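Local coordinates for aminomethyltransferase (Bartonella henselae, PDB 3GIR), which belongs to the aminomethyltransferase family, with an N-terminal family domain followed by a C-terminal barrel domain, at residues Tyr100-Val104 / Tyr116-Leu120; Thr271-Asp275 / Phe298-Leu302; His83-Val89 / Phe140-Ala146; Ile111-Ser117 / Asp129-Leu135. All coordinates share one frame; numbering follows the deposited sequence. Where two conformers were deposited one is given.

Contact 1 of 4, residues Tyr100-Val104 / Tyr116-Leu120; sequences YALPV and YSYLL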
# COMPACT_ATOMS: atom_id res chain seq x y z
N TYR A 100 -18.66 3.97 -11.11
CA TYR A 100 -18.34 5.28 -11.69
C TYR A 100 -17.11 5.91 -11.07
O TYR A 100 -16.20 6.41 -11.75
CB TYR A 100 -19.53 6.18 -11.53
CG TYR A 100 -19.25 7.61 -11.89
CD1 TYR A 100 -18.97 7.98 -13.20
CD2 TYR A 100 -19.26 8.60 -10.94
CE1 TYR A 100 -18.69 9.27 -13.53
CE2 TYR A 100 -19.01 9.92 -11.27
CZ TYR A 100 -18.75 10.25 -12.61
OH TYR A 100 -18.44 11.54 -12.96
N ALA A 101 -17.03 5.85 -9.73
CA ALA A 101 -15.93 6.51 -9.04
C ALA A 101 -14.61 5.88 -9.30
O ALA A 101 -13.58 6.57 -9.36
CB ALA A 101 -16.18 6.63 -7.48
N LEU A 102 -14.61 4.55 -9.39
CA LEU A 102 -13.37 3.76 -9.51
C LEU A 102 -13.47 2.85 -10.72
O LEU A 102 -14.59 2.40 -11.05
CB LEU A 102 -13.18 2.86 -8.30
CG LEU A 102 -13.14 3.55 -6.95
CD1 LEU A 102 -13.14 2.53 -5.78
CD2 LEU A 102 -11.89 4.49 -6.83
N PRO A 103 -12.30 2.41 -11.24
CA PRO A 103 -12.33 1.47 -12.38
C PRO A 103 -12.53 0.01 -11.95
O PRO A 103 -11.65 -0.83 -12.14
CB PRO A 103 -10.96 1.68 -13.04
CG PRO A 103 -10.07 2.06 -11.88
CD PRO A 103 -10.95 2.84 -10.91
N VAL A 104 -13.73 -0.27 -11.44
CA VAL A 104 -14.11 -1.57 -10.93
C VAL A 104 -15.49 -1.91 -11.47
O VAL A 104 -16.23 -1.04 -11.90
CB VAL A 104 -14.15 -1.58 -9.36
CG1 VAL A 104 -12.80 -1.14 -8.75
CG2 VAL A 104 -15.30 -0.67 -8.80
N TYR A 116 -7.64 -4.47 -5.25
CA TYR A 116 -6.78 -3.30 -5.36
C TYR A 116 -7.30 -2.44 -6.48
O TYR A 116 -7.67 -2.94 -7.57
CB TYR A 116 -5.32 -3.73 -5.69
CG TYR A 116 -4.34 -2.61 -5.85
CD1 TYR A 116 -3.80 -1.97 -4.76
CD2 TYR A 116 -3.97 -2.17 -7.12
CE1 TYR A 116 -2.86 -0.92 -4.94
CE2 TYR A 116 -3.07 -1.13 -7.29
CZ TYR A 116 -2.50 -0.54 -6.22
OH TYR A 116 -1.63 0.54 -6.48
N SER A 117 -7.39 -1.14 -6.25
CA SER A 117 -7.87 -0.22 -7.25
C SER A 117 -7.24 1.16 -7.04
O SER A 117 -6.30 1.34 -6.25
CB SER A 117 -9.39 -0.11 -7.25
OG SER A 117 -9.86 0.42 -8.47
N TYR A 118 -7.76 2.14 -7.76
CA TYR A 118 -7.27 3.51 -7.62
C TYR A 118 -8.29 4.53 -8.04
O TYR A 118 -9.08 4.29 -8.95
CB TYR A 118 -5.95 3.71 -8.43
CG TYR A 118 -5.71 2.78 -9.56
CD1 TYR A 118 -6.50 2.84 -10.69
CD2 TYR A 118 -4.66 1.88 -9.56
CE1 TYR A 118 -6.26 1.99 -11.76
CE2 TYR A 118 -4.45 1.02 -10.62
CZ TYR A 118 -5.25 1.10 -11.71
OH TYR A 118 -5.04 0.31 -12.82
N LEU A 119 -8.24 5.66 -7.38
CA LEU A 119 -9.05 6.82 -7.72
C LEU A 119 -8.27 7.59 -8.80
O LEU A 119 -7.18 8.06 -8.55
CB LEU A 119 -9.22 7.66 -6.45
CG LEU A 119 -10.21 8.76 -6.53
CD1 LEU A 119 -11.71 8.24 -6.62
CD2 LEU A 119 -9.99 9.79 -5.33
N LEU A 120 -8.86 7.76 -9.98
CA LEU A 120 -8.16 8.47 -11.07
C LEU A 120 -8.72 9.83 -11.25
O LEU A 120 -9.96 10.04 -11.06
CB LEU A 120 -8.38 7.67 -12.33
CG LEU A 120 -7.88 6.28 -12.36
CD1 LEU A 120 -8.22 5.74 -13.76
CD2 LEU A 120 -6.38 6.13 -12.08
O HOH W 1 -11.44 6.85 -11.10
O HOH W 2 -9.51 -1.46 -10.40
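From Ala101 to Val104 the chain runs nearly opposite to Ser117-Leu119, the end-to-end directions lying 163° apart, with Leu102 CA 5.6 Å from Leu119 CA. No direct hydrogen bond joins the backbones. Leu102 is the first residue to leave helical geometry, and Pro103 then centres an inverse gamma turn closed by Val104 N to Leu102 O (2.8 Å). Two waters bridge the gap instead: one donates to Ala101 O and accepts from Leu120 N, the other lies within hydrogen-bonding distance of Pro103 O and Ser117 OG, its protons not assigned.

The CB of Pro103 points toward the strand. Pro103 CD sits 3.1 Å from Tyr118 O, a buried carbonyl oxygen that has no hydrogen-bond partner, while Pro103 CG meets Tyr118 CE1 at 3.8 Å. Ser117 OG, anti to its own backbone N (chi1 -161°), reaches 3.3 Å from Val104 CG1. Leu102 and Leu119 cross at about a right angle, Leu102 CD2 against Leu119 CD1 at 3.8 Å.

Tyr118 OH goes on to bond Leu278 O. Helix 149-159 flanks the contact, Leu156 touching Ala101 and Leu119, and Arg159 bonding Ala101 O and Leu120 O; strand 126-136 adds Leu130 beside Leu102. The end of helix 94-101 is thereby packed on strand 114-120.

Contact 2 of 4, residues Thr271-Asp275 / Phe298-Leu302; sequences TTPID and FLESL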
# COMPACT_ATOMS: atom_id res chain seq x y z
N THR A 271 1.26 10.17 -12.58
CA THR A 271 1.55 8.89 -13.14
C THR A 271 0.23 8.19 -13.37
O THR A 271 -0.57 8.00 -12.45
CB THR A 271 2.41 8.01 -12.14
OG1 THR A 271 1.71 7.79 -10.90
CG2 THR A 271 3.78 8.64 -11.81
N THR A 272 -0.04 7.80 -14.60
CA THR A 272 -1.15 6.95 -14.91
C THR A 272 -0.85 5.51 -14.54
O THR A 272 0.31 5.18 -14.32
CB THR A 272 -1.48 7.01 -16.40
OG1 THR A 272 -0.46 6.33 -17.15
CG2 THR A 272 -1.68 8.42 -16.86
N PRO A 273 -1.87 4.62 -14.51
CA PRO A 273 -1.56 3.24 -14.24
C PRO A 273 -0.71 2.61 -15.34
O PRO A 273 -0.02 1.64 -15.08
CB PRO A 273 -2.95 2.55 -14.17
CG PRO A 273 -3.83 3.65 -13.74
CD PRO A 273 -3.32 4.87 -14.48
N ILE A 274 -0.75 3.20 -16.53
CA ILE A 274 0.03 2.71 -17.64
C ILE A 274 1.50 2.95 -17.33
O ILE A 274 2.31 2.01 -17.40
CB ILE A 274 -0.41 3.37 -19.00
CG1 ILE A 274 -1.91 3.08 -19.33
CG2 ILE A 274 0.47 2.89 -20.15
CD1 ILE A 274 -3.05 3.70 -18.32
N ASP A 275 1.85 4.19 -16.95
CA ASP A 275 3.25 4.50 -16.61
C ASP A 275 3.69 3.63 -15.42
O ASP A 275 4.81 3.17 -15.34
CB ASP A 275 3.37 5.98 -16.18
CG ASP A 275 2.82 6.96 -17.18
OD1 ASP A 275 2.95 6.64 -18.39
OD2 ASP A 275 2.31 8.06 -16.70
N PHE A 298 -7.59 7.02 -19.60
CA PHE A 298 -6.98 5.70 -19.33
C PHE A 298 -6.82 4.85 -20.62
O PHE A 298 -5.78 4.27 -20.86
CB PHE A 298 -7.87 4.94 -18.29
CG PHE A 298 -7.35 3.59 -17.89
CD1 PHE A 298 -6.61 3.42 -16.70
CD2 PHE A 298 -7.63 2.47 -18.63
CE1 PHE A 298 -6.18 2.19 -16.34
CE2 PHE A 298 -7.13 1.22 -18.27
CZ PHE A 298 -6.42 1.08 -17.10
N LEU A 299 -7.91 4.76 -21.38
CA LEU A 299 -7.97 4.04 -22.67
C LEU A 299 -6.99 4.65 -23.69
O LEU A 299 -6.27 3.93 -24.34
CB LEU A 299 -9.41 4.03 -23.18
CG LEU A 299 -10.32 3.16 -22.32
CD1 LEU A 299 -11.80 3.21 -22.75
CD2 LEU A 299 -9.83 1.72 -22.23
N GLU A 300 -6.95 5.97 -23.79
CA GLU A 300 -5.98 6.63 -24.69
C GLU A 300 -4.52 6.38 -24.28
O GLU A 300 -3.63 6.20 -25.11
CB GLU A 300 -6.19 8.12 -24.72
CG GLU A 300 -7.31 8.51 -25.67
CD GLU A 300 -7.91 9.89 -25.42
OE1 GLU A 300 -7.42 10.63 -24.53
OE2 GLU A 300 -8.89 10.23 -26.14
N SER A 301 -4.26 6.41 -22.98
CA SER A 301 -2.90 6.13 -22.51
C SER A 301 -2.46 4.69 -22.81
O SER A 301 -1.29 4.38 -23.08
CB SER A 301 -2.86 6.39 -21.00
OG SER A 301 -1.55 6.32 -20.56
N LEU A 302 -3.40 3.78 -22.73
CA LEU A 302 -3.17 2.39 -22.98
C LEU A 302 -2.77 2.16 -24.47
O LEU A 302 -1.90 1.35 -24.77
CB LEU A 302 -4.45 1.68 -22.67
CG LEU A 302 -4.49 0.32 -22.05
CD1 LEU A 302 -3.54 0.16 -20.89
CD2 LEU A 302 -5.94 0.09 -21.63
O HOH W 3 0.41 7.40 -19.34
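Ile274 puts its CD1 over one face of the Phe298 ring while Pro273 meets the same ring at its edge. The CD1 methyl of Ile274 stands 4.2 Å from the centroid of the Phe298 ring and 21° off the ring normal, a CH-pi contact offset toward the rim. Near the ring plane, Pro273 CG approaches Phe298 CE1 at 3.8 Å. With CG of Phe298 anti to the backbone N (chi1 -178°), the ring extends toward the loop. Ile274 and Leu302 cross at about a right angle, with CG1 of the isoleucine 3.7 Å from CD1 of the leucine, and Ser301 OG lies against the isoleucine CB and CG1.

The polar link is indirect. Thr272 OG1 and Ser301 OG lie 3.6 Å apart, without a direct bond. One water bonds to each of these hydroxyls and donates to Asp275 OD1. Thr272 OG1 further accepts from Asp275 N with a nearly straight N-H (170°) and weakly from Ile274 N. In return, Thr272 N reaches Asp275 OD2 from above the carboxylate plane (3.2 Å). Asp275 OD1 also receives Ser307 N.

The bond from Asp275 N to Thr272 OG1 defines an ST motif, here organising a loop turn with helical backbone angles at 273-275, with Pro273 and Ile274 packed on helix 295-304.

Contact 3 of 4, residues His83-Val89 / Phe140-Ala146; sequences HMKLIAV and FMLVANA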
# COMPACT_ATOMS: atom_id res chain seq x y z
N HIS A 83 -3.08 5.63 10.88
CA HIS A 83 -3.01 6.82 10.05
C HIS A 83 -3.76 6.62 8.75
O HIS A 83 -4.18 7.60 8.11
CB HIS A 83 -1.55 7.25 9.85
CG HIS A 83 -0.71 6.27 9.12
ND1 HIS A 83 -0.81 4.90 9.32
CD2 HIS A 83 0.21 6.42 8.13
CE1 HIS A 83 0.04 4.26 8.53
NE2 HIS A 83 0.67 5.16 7.78
N MET A 84 -3.94 5.38 8.32
CA MET A 84 -4.79 5.04 7.17
C MET A 84 -6.24 5.29 7.55
O MET A 84 -6.58 5.42 8.72
CB MET A 84 -4.67 3.56 6.79
CG MET A 84 -3.26 3.03 6.50
SD MET A 84 -2.35 3.74 5.08
CE MET A 84 -2.89 2.79 3.73
N LYS A 85 -7.10 5.40 6.54
CA LYS A 85 -8.50 5.79 6.73
C LYS A 85 -9.44 4.82 6.07
O LYS A 85 -9.28 4.51 4.90
CB LYS A 85 -8.79 7.21 6.20
CG LYS A 85 -10.05 7.83 6.71
CD LYS A 85 -9.91 8.22 8.20
CE LYS A 85 -11.13 8.86 8.75
NZ LYS A 85 -10.86 9.29 10.17
N LEU A 86 -10.41 4.36 6.86
CA LEU A 86 -11.50 3.52 6.36
C LEU A 86 -12.65 4.44 5.99
O LEU A 86 -13.03 5.33 6.79
CB LEU A 86 -11.97 2.58 7.45
CG LEU A 86 -11.26 1.24 7.43
CD1 LEU A 86 -9.83 1.43 7.82
CD2 LEU A 86 -12.05 0.30 8.39
N ILE A 87 -13.15 4.28 4.78
CA ILE A 87 -14.31 4.97 4.32
C ILE A 87 -15.36 3.92 3.94
O ILE A 87 -15.14 3.08 3.05
CB ILE A 87 -13.93 5.79 3.11
CG1 ILE A 87 -12.94 6.92 3.47
CG2 ILE A 87 -15.19 6.49 2.48
CD1 ILE A 87 -12.25 7.65 2.26
N ALA A 88 -16.52 3.99 4.61
CA ALA A 88 -17.67 3.11 4.26
C ALA A 88 -18.49 3.73 3.15
O ALA A 88 -18.65 4.99 3.06
CB ALA A 88 -18.55 2.86 5.45
N VAL A 89 -18.96 2.88 2.27
CA VAL A 89 -19.81 3.33 1.15
C VAL A 89 -21.07 2.43 1.25
O VAL A 89 -20.96 1.23 1.14
CB VAL A 89 -19.05 3.14 -0.13
CG1 VAL A 89 -19.97 3.38 -1.35
CG2 VAL A 89 -17.77 4.06 -0.13
N PHE A 140 -19.93 -1.42 1.26
CA PHE A 140 -18.52 -1.63 0.88
C PHE A 140 -17.61 -0.83 1.79
O PHE A 140 -18.04 0.08 2.46
CB PHE A 140 -18.27 -1.12 -0.56
CG PHE A 140 -19.00 -1.88 -1.66
CD1 PHE A 140 -18.33 -2.71 -2.51
CD2 PHE A 140 -20.38 -1.64 -1.85
CE1 PHE A 140 -18.99 -3.34 -3.52
CE2 PHE A 140 -21.07 -2.29 -2.84
CZ PHE A 140 -20.38 -3.13 -3.69
N MET A 141 -16.35 -1.19 1.82
CA MET A 141 -15.34 -0.48 2.62
C MET A 141 -14.20 -0.16 1.64
O MET A 141 -13.83 -0.94 0.77
CB MET A 141 -14.76 -1.36 3.76
CG MET A 141 -13.91 -0.66 4.73
SD MET A 141 -14.93 0.44 5.78
CE MET A 141 -15.76 -0.77 6.88
N LEU A 142 -13.68 1.04 1.80
CA LEU A 142 -12.44 1.49 1.14
C LEU A 142 -11.41 1.77 2.21
O LEU A 142 -11.71 2.37 3.28
CB LEU A 142 -12.68 2.78 0.32
CG LEU A 142 -13.44 2.64 -0.99
CD1 LEU A 142 -14.06 3.99 -1.53
CD2 LEU A 142 -12.52 1.99 -2.03
N VAL A 143 -10.16 1.41 1.94
CA VAL A 143 -9.05 1.88 2.79
C VAL A 143 -8.16 2.81 1.98
O VAL A 143 -7.65 2.38 0.94
CB VAL A 143 -8.26 0.65 3.33
CG1 VAL A 143 -7.11 1.13 4.24
CG2 VAL A 143 -9.15 -0.30 4.19
N ALA A 144 -7.99 4.03 2.49
CA ALA A 144 -7.29 5.15 1.84
C ALA A 144 -5.98 5.39 2.51
O ALA A 144 -5.85 5.21 3.73
CB ALA A 144 -8.14 6.43 1.94
N ASN A 145 -5.00 5.88 1.76
CA ASN A 145 -3.74 6.25 2.39
C ASN A 145 -3.81 7.45 3.26
O ASN A 145 -4.56 8.39 2.98
CB ASN A 145 -2.73 6.52 1.25
CG ASN A 145 -2.21 5.29 0.64
OD1 ASN A 145 -2.55 4.95 -0.56
ND2 ASN A 145 -1.43 4.54 1.42
N ALA A 146 -2.92 7.53 4.27
CA ALA A 146 -2.92 8.60 5.21
C ALA A 146 -2.86 10.00 4.60
O ALA A 146 -3.64 10.88 4.96
CB ALA A 146 -1.77 8.37 6.21
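Lys85, Ile87 and Val89 each exchange a pair of backbone hydrogen bonds with Ala144, Leu142 and Phe140, respectively. Lys85 N donates to Ala144 O, and Lys85 O accepts from Ala144 N; the latter bond is 2.8 Å long, with an N-H...O angle of 171°. Ile87 N is satisfied by Leu142 O at 2.8 Å, and Ile87 O in turn by Leu142 N. At the far end Val89 N donates to Phe140 O over 3.0 Å, and Phe140 N returns a bond to Val89 O. All six N-H and C=O groups of these three pairs that face across the strands are therefore used.

Leu86-Val143 and Ala88-Met141 are the intervening non-hydrogen-bonded pairs, whose CA hydrogens add close contacts such as Leu86 CA to Leu142 O, 3.3 Å. This is an interior pair of an antiparallel sheet in the N-terminal family domain: the other backbone edge of Leu86 and Ala88 bonds Leu170 and Ile168, and that of Met141 and Val143 bonds Thr133 and Ile131.

The side chains divide between two faces. On one, Leu86 and Val143 lie side by side, Leu86 CD1 to Val143 CG2 4.1 Å, and Leu86 CD2 meets Met141 SD at 3.9 Å. On the other, the Val89 and Leu142 side chains cross at a slant, CG2 of Val89 4.0 Å from CD1 of Leu142, with Leu156 of helix 149-159 packed on Ile87 and Leu142.

Beyond the paired strands, Ala146 CB packs against His83 CD2 at 3.4 Å. Asn145 N is satisfied by Asp128 OD2, and Lys85 NZ makes a weak hydrogen bond to Leu170 O.

Contact 4 of 4, residues Ile111-Ser117 / Asp129-Leu135; sequences IGQSRYS and DLILTRL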
# COMPACT_ATOMS: atom_id res chain seq x y z
N ILE A 111 -19.40 -10.62 -2.22
CA ILE A 111 -19.38 -10.27 -0.80
C ILE A 111 -18.19 -10.97 -0.13
O ILE A 111 -17.96 -12.19 -0.29
CB ILE A 111 -20.69 -10.69 -0.09
CG1 ILE A 111 -21.86 -9.81 -0.53
CG2 ILE A 111 -20.55 -10.54 1.37
CD1 ILE A 111 -23.27 -10.29 0.02
N GLY A 112 -17.43 -10.22 0.66
CA GLY A 112 -16.19 -10.67 1.25
C GLY A 112 -14.90 -10.49 0.46
O GLY A 112 -13.82 -10.80 0.98
N GLN A 113 -15.01 -10.12 -0.82
CA GLN A 113 -13.87 -10.00 -1.70
C GLN A 113 -13.33 -8.59 -1.67
O GLN A 113 -14.10 -7.63 -1.71
CB GLN A 113 -14.26 -10.31 -3.14
CG GLN A 113 -14.45 -11.78 -3.45
CD GLN A 113 -14.51 -12.09 -4.97
OE1 GLN A 113 -14.99 -11.28 -5.83
NE2 GLN A 113 -14.01 -13.28 -5.31
N SER A 114 -12.01 -8.51 -1.68
CA SER A 114 -11.25 -7.25 -1.75
C SER A 114 -10.55 -7.13 -3.10
O SER A 114 -10.11 -8.14 -3.68
CB SER A 114 -10.15 -7.19 -0.69
OG SER A 114 -10.67 -7.29 0.60
N ARG A 115 -10.42 -5.92 -3.60
CA ARG A 115 -9.67 -5.66 -4.85
C ARG A 115 -8.85 -4.41 -4.69
O ARG A 115 -9.34 -3.40 -4.15
CB ARG A 115 -10.61 -5.45 -6.06
CG ARG A 115 -11.05 -6.76 -6.71
CD ARG A 115 -11.79 -6.44 -7.97
NE ARG A 115 -10.81 -6.24 -9.01
CZ ARG A 115 -10.53 -7.13 -9.96
NH1 ARG A 115 -9.57 -6.86 -10.83
NH2 ARG A 115 -11.22 -8.27 -10.08
N TYR A 116 -7.64 -4.47 -5.25
CA TYR A 116 -6.78 -3.30 -5.36
C TYR A 116 -7.30 -2.44 -6.48
O TYR A 116 -7.67 -2.94 -7.57
CB TYR A 116 -5.32 -3.73 -5.69
CG TYR A 116 -4.34 -2.61 -5.85
CD1 TYR A 116 -3.80 -1.97 -4.76
CD2 TYR A 116 -3.97 -2.17 -7.12
CE1 TYR A 116 -2.86 -0.92 -4.94
CE2 TYR A 116 -3.07 -1.13 -7.29
CZ TYR A 116 -2.50 -0.54 -6.22
OH TYR A 116 -1.63 0.54 -6.48
N SER A 117 -7.39 -1.14 -6.25
CA SER A 117 -7.87 -0.22 -7.25
C SER A 117 -7.24 1.16 -7.04
O SER A 117 -6.30 1.34 -6.25
CB SER A 117 -9.39 -0.11 -7.25
OG SER A 117 -9.86 0.42 -8.47
N ASP A 129 -4.14 5.18 -4.39
CA ASP A 129 -4.47 3.76 -4.56
C ASP A 129 -5.22 3.30 -3.33
O ASP A 129 -5.09 3.91 -2.25
CB ASP A 129 -3.28 2.88 -4.95
CG ASP A 129 -2.15 2.87 -4.03
OD1 ASP A 129 -1.99 3.71 -3.09
OD2 ASP A 129 -1.30 1.92 -4.30
N LEU A 130 -6.10 2.30 -3.53
CA LEU A 130 -7.11 2.00 -2.51
C LEU A 130 -7.34 0.51 -2.52
O LEU A 130 -7.12 -0.10 -3.52
CB LEU A 130 -8.44 2.72 -2.92
CG LEU A 130 -8.56 4.23 -3.08
CD1 LEU A 130 -9.84 4.77 -3.78
CD2 LEU A 130 -8.45 4.91 -1.71
N ILE A 131 -7.88 -0.06 -1.44
CA ILE A 131 -8.43 -1.39 -1.45
C ILE A 131 -9.92 -1.26 -1.15
O ILE A 131 -10.35 -0.61 -0.16
CB ILE A 131 -7.82 -2.34 -0.40
CG1 ILE A 131 -6.30 -2.30 -0.45
CG2 ILE A 131 -8.44 -3.72 -0.51
CD1 ILE A 131 -5.77 -2.83 -1.74
N LEU A 132 -10.71 -1.87 -2.06
CA LEU A 132 -12.18 -1.90 -1.98
C LEU A 132 -12.62 -3.32 -1.59
O LEU A 132 -12.19 -4.28 -2.23
CB LEU A 132 -12.75 -1.56 -3.35
CG LEU A 132 -14.29 -1.69 -3.51
CD1 LEU A 132 -15.07 -0.69 -2.69
CD2 LEU A 132 -14.70 -1.59 -4.94
N THR A 133 -13.46 -3.44 -0.56
CA THR A 133 -14.00 -4.74 -0.09
C THR A 133 -15.48 -4.66 -0.04
O THR A 133 -16.02 -3.66 0.41
CB THR A 133 -13.47 -5.05 1.33
OG1 THR A 133 -12.04 -5.07 1.27
CG2 THR A 133 -13.93 -6.45 1.78
N ARG A 134 -16.16 -5.64 -0.61
CA ARG A 134 -17.61 -5.72 -0.50
C ARG A 134 -17.98 -6.44 0.77
O ARG A 134 -17.42 -7.53 1.05
CB ARG A 134 -18.19 -6.43 -1.70
CG ARG A 134 -19.69 -6.38 -1.74
CD ARG A 134 -20.21 -6.89 -3.02
NE ARG A 134 -21.59 -6.41 -3.23
CZ ARG A 134 -22.21 -6.60 -4.41
NH1 ARG A 134 -21.62 -7.27 -5.37
NH2 ARG A 134 -23.44 -6.13 -4.58
N LEU A 135 -18.84 -5.82 1.54
CA LEU A 135 -19.26 -6.36 2.85
C LEU A 135 -20.68 -6.92 2.84
O LEU A 135 -20.97 -7.84 3.62
CB LEU A 135 -19.12 -5.32 3.93
CG LEU A 135 -17.65 -5.00 4.30
CD1 LEU A 135 -17.68 -3.84 5.33
CD2 LEU A 135 -16.95 -6.29 4.77
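Ile111 sets its CG2 3.5 Å from Leu135 O, and its CG1 lies beside CD of the extended Arg134 chain. Gly112 follows with a positive phi (89°) and donates its N to Arg134 O at 2.7 Å; Gln113 O then accepts from Arg134 N. At Ser114 the pairing with Thr133 is non-hydrogen-bonded in the backbone, but the two hydroxyls close the gap: Ser114 OG and Thr133 OG1 are 2.7 Å apart and bonded. Arg115 exchanges two bonds with Leu132, Arg115 N to Leu132 O 2.8 Å and Leu132 N to Arg115 O 2.9 Å.

Tyr116 has its CG anti to the backbone N (chi1 179°), and its OH donates to the anti lone pair of Asp129 OD2, 2.6 Å away; ring and carboxylate planes stand 88° apart. Ile131 CD1 reaches the ring edge at Tyr116 CD1, 3.7 Å away. Ser117 completes the register with bonds both ways to Leu130.

These strands form a beta hairpin. Strand 139-144 continues the sheet beyond 126-136, while Leu98 of helix 94-101 touches Leu132 and Val95 touches Arg134, whose guanidinium binds the carbonyl oxygens of Ala107, Leu109, Ala136 and Glu137.

Contacts 3 and 4 pair strands of one antiparallel sheet, which contact 1 reaches through strand 114-120; the three centres lie 10 to 13 Å apart. Contacts 3 and 4 join through their neighbouring strands: Thr133 N lies 2.8 Å from Met141 O, and Val143 N 2.9 Å from Ile131 O, both probable hydrogen bonds. Contact 1 shares Tyr116 and Ser117 with contact 4, and its Leu102 links the other two, with Leu102 CD2 3.7 Å from Leu130 CD1 and Leu102 CD1 3.8 Å from Leu142 CD2. Contact 2 meets the sheet through contact 1, where Leu120 CD2 packs 3.9 Å from Pro273 CG; its nearest atoms remain about 8 Å from contact 4 and about 12 Å from contact 3. The sodium ion's residues, Leu238, Asp240 and Val243, belong to none of the four contacts.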